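Local coordinates for protein putative carboxylesterase (Lactobacillus plantarum WCFS1, PDB 3BJR) that is a putative carboxylesterase, probably hydrolysing ester bonds with an alpha/beta-hydrolase catalytic domain, at residues T62-A67 against L86-L91; L160-V165 against D204-F209. All blocks are in the same frame, centred on the assembly; numbering follows the deposited sequence.

How the interactions relate
From the N terminus, strand 50-56 leads into the loop containing residues 62-65 and then into helix 66-77, and the chain returns along strand 82-87. Interaction 1 closes this beta-alpha-beta unit by packing the segment before and into the helix on the end of strand 82-87. Interaction 2 opens later, after helix 157-160, and closes once the excursion beyond strand 165-168 returns at strand 208-213. The two are therefore in series, neither nested nor crossed. Their centres lie 23 Å apart on opposite sides of the chain's centre, yet both reach one sheet: interaction 1 at the C-terminal end of strand 82-87, interaction 2 at the N-terminal ends of strands 165-168 and 208-213.

Interaction 1 (T62-A67 against L86-L91)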
# COMPACT_ATOMS: atom_id res chain seq x y z
N THR A 62 -18.67 4.88 20.97
CA THR A 62 -20.03 4.81 21.55
C THR A 62 -20.36 3.42 22.13
O THR A 62 -21.19 3.28 23.02
CB THR A 62 -21.12 5.20 20.51
OG1 THR A 62 -21.06 4.30 19.39
CG2 THR A 62 -20.92 6.63 20.01
N HIS A 63 -19.68 2.40 21.61
CA HIS A 63 -19.91 1.01 21.98
C HIS A 63 -18.69 0.24 21.50
O HIS A 63 -17.87 0.78 20.75
CB HIS A 63 -21.19 0.48 21.27
CG HIS A 63 -20.99 0.23 19.80
ND1 HIS A 63 -21.07 -1.03 19.24
CD2 HIS A 63 -20.69 1.06 18.78
CE1 HIS A 63 -20.79 -0.97 17.95
NE2 HIS A 63 -20.53 0.29 17.65
N ILE A 64 -18.54 -1.00 21.95
CA ILE A 64 -17.50 -1.89 21.39
C ILE A 64 -18.28 -2.98 20.64
O ILE A 64 -19.16 -3.60 21.23
CB ILE A 64 -16.56 -2.46 22.49
CG1 ILE A 64 -15.67 -1.35 23.12
CG2 ILE A 64 -15.64 -3.54 21.92
CD1 ILE A 64 -14.52 -0.85 22.21
N PRO A 65 -18.01 -3.17 19.33
CA PRO A 65 -18.63 -4.24 18.55
C PRO A 65 -17.92 -5.54 18.90
O PRO A 65 -16.87 -5.88 18.33
CB PRO A 65 -18.37 -3.82 17.11
CG PRO A 65 -17.16 -2.99 17.16
CD PRO A 65 -17.10 -2.36 18.50
N VAL A 66 -18.48 -6.24 19.86
CA VAL A 66 -17.85 -7.43 20.41
C VAL A 66 -17.67 -8.53 19.39
O VAL A 66 -16.60 -9.14 19.37
CB VAL A 66 -18.58 -7.91 21.68
CG1 VAL A 66 -18.13 -9.32 22.00
CG2 VAL A 66 -18.30 -6.91 22.84
N ALA A 67 -18.66 -8.74 18.53
CA ALA A 67 -18.58 -9.77 17.49
C ALA A 67 -17.45 -9.46 16.51
O ALA A 67 -16.75 -10.36 16.06
CB ALA A 67 -19.92 -9.93 16.77
N LEU A 86 -9.58 -5.60 23.38
CA LEU A 86 -9.75 -4.56 24.38
C LEU A 86 -11.06 -3.82 24.25
O LEU A 86 -11.30 -3.20 23.23
CB LEU A 86 -8.58 -3.53 24.27
CG LEU A 86 -8.57 -2.35 25.26
CD1 LEU A 86 -8.43 -2.82 26.71
CD2 LEU A 86 -7.50 -1.39 24.84
N GLU A 87 -11.91 -3.90 25.27
CA GLU A 87 -13.07 -3.06 25.39
C GLU A 87 -12.59 -1.81 26.16
O GLU A 87 -12.46 -1.82 27.36
CB GLU A 87 -14.21 -3.77 26.13
CG GLU A 87 -14.73 -4.97 25.40
CD GLU A 87 -15.88 -5.63 26.15
OE1 GLU A 87 -16.94 -4.99 26.20
OE2 GLU A 87 -15.72 -6.76 26.66
N TYR A 88 -12.24 -0.78 25.42
CA TYR A 88 -11.74 0.47 25.98
C TYR A 88 -12.83 1.44 26.44
O TYR A 88 -14.01 1.23 26.20
CB TYR A 88 -10.81 1.16 24.97
CG TYR A 88 -11.35 1.30 23.54
CD1 TYR A 88 -12.21 2.34 23.18
CD2 TYR A 88 -10.96 0.43 22.54
CE1 TYR A 88 -12.68 2.46 21.88
CE2 TYR A 88 -11.43 0.55 21.24
CZ TYR A 88 -12.31 1.56 20.92
OH TYR A 88 -12.76 1.69 19.64
N THR A 89 -12.39 2.49 27.13
CA THR A 89 -13.28 3.54 27.65
C THR A 89 -14.06 4.20 26.52
O THR A 89 -13.50 4.54 25.47
CB THR A 89 -12.50 4.63 28.41
OG1 THR A 89 -11.71 3.97 29.40
CG2 THR A 89 -13.42 5.65 29.09
N LEU A 90 -15.36 4.37 26.76
CA LEU A 90 -16.26 4.95 25.78
C LEU A 90 -16.73 6.32 26.24
O LEU A 90 -16.48 6.73 27.37
CB LEU A 90 -17.47 4.00 25.56
CG LEU A 90 -17.17 2.54 25.16
CD1 LEU A 90 -18.43 1.67 25.23
CD2 LEU A 90 -16.55 2.50 23.84
N LEU A 91 -17.40 7.05 25.36
CA LEU A 91 -17.95 8.38 25.68
C LEU A 91 -18.94 8.33 26.81
O LEU A 91 -19.02 9.26 27.61
CB LEU A 91 -18.60 9.00 24.45
CG LEU A 91 -17.57 9.49 23.42
CD1 LEU A 91 -18.11 9.47 21.96
CD2 LEU A 91 -17.08 10.88 23.85
O HOH W 1 -15.53 2.41 20.14
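Ile64 drives its side chain into the bend formed by Glu87, Tyr88 and Leu90, and it buries more surface here than any other residue of the pair of segments. From CB, the CG2 branch meets the aliphatic part of Glu87, with Ile64 CG2 3.9 Å from Glu87 CG. The other branch, Ile64 CG1, lies anti to the carbonyl carbon (chi1 -68°), which takes it between Glu87 CA at 3.9 Å and Leu90 CD2 at 4.0 Å. At the tip, Ile64 CD1 sits 3.5 Å from the centroid of the Tyr88 ring and 14° off its normal, a CH-pi contact over the middle of the face. Leu90 answers from the other segment, its CD1 resting 3.6 Å from His63 CA. A water donates to both His63 O and Tyr88 OH, at 2.9 Å from each, and the same hydroxyl is hydrogen-bonded to Pro57 O, so the tyrosine is fixed at its polar end as well as across its face. Tyr88 also touches Val133, in the GxSxG pattern that probably forms the nucleophile elbow of an alpha/beta hydrolase. With no direct hydrogen bond between the segments, the chemistry implies that apolar packing around Ile64 and a single water bridge hold the loop leading into helix 66-77 against the chain leaving strand 82-87.

Interaction 2 (L160-V165 against D204-F209); sequences LKPNNV and DNQPTF
Val165 and Thr208 form a parallel beta bridge with CA atoms 4.9 Å apart, in which Val165 N donates to Pro207 O (2.9 Å, 163°) and Phe209 N donates to Val165 O (2.9 Å, 169°). The bridged side chains lie side by side, bringing Val165 CG2 to 3.4 Å from Thr208 OG1. That hydroxyl donates to Gln206 O, in the carbonyl plane. Strands 165-168 and 208-213 begin here as neighbours in the central sheet of an alpha/beta-hydrolase-like fold; helix 133-153 covers Val165, while Phe209 turns to Trp278 of helix 270-281. Before the bridge, Asn164 OD1 stands 3.4 Å from Pro207 CB. Gln206 folds back at chi2 (-57°), which lets its NE2 donate to Asp204 O at 2.8 Å, approaching from above the carbonyl plane, while its CG passes Pro162 O. The extended Lys161 side chain crosses that of Gln206 at about a right angle, and a water accepts from Lys161 NZ (2.8 Å) and donates to Gln206 OE1. Putting an alanine here is likely to deprive that water of its glutamine acceptor and Asp204 O of the amide donor, opening a gap beside Lys161 CE. Asp204 O also accepts from Trp145 NE1.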
# COMPACT_ATOMS: atom_id res chain seq x y z
N LEU A 160 5.60 -1.10 28.38
CA LEU A 160 4.54 -0.63 27.49
C LEU A 160 4.90 -0.76 26.01
O LEU A 160 4.09 -0.44 25.11
CB LEU A 160 4.26 0.86 27.82
CG LEU A 160 3.74 1.13 29.23
CD1 LEU A 160 3.87 2.62 29.54
CD2 LEU A 160 2.33 0.60 29.46
N LYS A 161 6.08 -1.26 25.71
CA LYS A 161 6.52 -1.29 24.32
C LYS A 161 5.63 -2.12 23.42
O LYS A 161 5.36 -3.27 23.74
CB LYS A 161 7.97 -1.77 24.21
CG LYS A 161 8.58 -1.68 22.80
CD LYS A 161 10.05 -1.99 22.85
CE LYS A 161 10.71 -1.92 21.50
NZ LYS A 161 12.16 -2.25 21.60
N PRO A 162 5.13 -1.52 22.31
CA PRO A 162 4.47 -2.36 21.32
C PRO A 162 5.55 -2.90 20.41
O PRO A 162 6.26 -2.15 19.78
CB PRO A 162 3.55 -1.41 20.58
CG PRO A 162 4.26 -0.02 20.67
CD PRO A 162 5.11 -0.08 21.93
N ASN A 163 5.67 -4.20 20.31
CA ASN A 163 6.73 -4.74 19.50
C ASN A 163 6.54 -4.45 18.00
O ASN A 163 7.51 -4.18 17.29
CB ASN A 163 6.97 -6.20 19.88
CG ASN A 163 7.41 -6.34 21.31
OD1 ASN A 163 6.73 -6.97 22.11
ND2 ASN A 163 8.52 -5.71 21.66
N ASN A 164 5.32 -4.50 17.53
CA ASN A 164 4.96 -3.95 16.22
C ASN A 164 3.58 -3.38 16.44
O ASN A 164 3.01 -3.61 17.50
CB ASN A 164 4.83 -5.06 15.17
CG ASN A 164 6.09 -5.85 14.98
OD1 ASN A 164 7.06 -5.37 14.42
ND2 ASN A 164 6.06 -7.08 15.43
N VAL A 165 3.07 -2.57 15.51
CA VAL A 165 1.64 -2.20 15.51
C VAL A 165 1.04 -2.51 14.11
O VAL A 165 1.72 -2.53 13.11
CB VAL A 165 1.33 -0.75 15.97
CG1 VAL A 165 1.91 -0.53 17.39
CG2 VAL A 165 1.83 0.28 14.99
N ASP A 204 10.95 6.40 18.76
CA ASP A 204 10.40 5.30 19.56
C ASP A 204 9.21 4.60 18.87
O ASP A 204 8.72 3.56 19.38
CB ASP A 204 9.97 5.77 20.96
CG ASP A 204 11.13 6.27 21.80
OD1 ASP A 204 12.22 5.63 21.75
OD2 ASP A 204 10.90 7.29 22.51
N ASN A 205 8.73 5.15 17.75
CA ASN A 205 7.69 4.46 16.99
C ASN A 205 8.33 3.17 16.49
O ASN A 205 9.46 3.15 15.98
CB ASN A 205 7.14 5.24 15.78
CG ASN A 205 6.20 6.34 16.17
OD1 ASN A 205 6.56 7.23 16.89
ND2 ASN A 205 4.98 6.28 15.67
N GLN A 206 7.57 2.12 16.66
CA GLN A 206 7.92 0.76 16.28
C GLN A 206 7.35 0.40 14.91
O GLN A 206 6.48 1.12 14.42
CB GLN A 206 7.38 -0.19 17.37
CG GLN A 206 8.01 0.14 18.73
CD GLN A 206 9.51 0.07 18.67
OE1 GLN A 206 10.04 -0.93 18.26
NE2 GLN A 206 10.21 1.15 19.09
N PRO A 207 7.85 -0.70 14.29
CA PRO A 207 7.39 -1.13 12.97
C PRO A 207 5.88 -1.19 12.86
O PRO A 207 5.20 -1.71 13.76
CB PRO A 207 8.01 -2.50 12.81
CG PRO A 207 9.32 -2.38 13.59
CD PRO A 207 8.95 -1.55 14.78
N THR A 208 5.37 -0.70 11.72
CA THR A 208 3.95 -0.52 11.52
C THR A 208 3.44 -1.11 10.21
O THR A 208 3.95 -0.79 9.14
CB THR A 208 3.63 0.99 11.57
OG1 THR A 208 4.13 1.53 12.81
CG2 THR A 208 2.09 1.29 11.45
N PHE A 209 2.40 -1.92 10.31
CA PHE A 209 1.73 -2.51 9.16
C PHE A 209 0.39 -1.82 9.07
O PHE A 209 -0.40 -1.87 9.98
CB PHE A 209 1.50 -4.01 9.33
CG PHE A 209 0.82 -4.64 8.19
CD1 PHE A 209 -0.53 -4.70 8.11
CD2 PHE A 209 1.58 -5.16 7.13
CE1 PHE A 209 -1.16 -5.32 7.02
CE2 PHE A 209 0.96 -5.76 6.06
CZ PHE A 209 -0.39 -5.82 5.98
O HOH W 2 12.97 -1.39 19.07
O HOH W 3 9.76 -3.32 17.97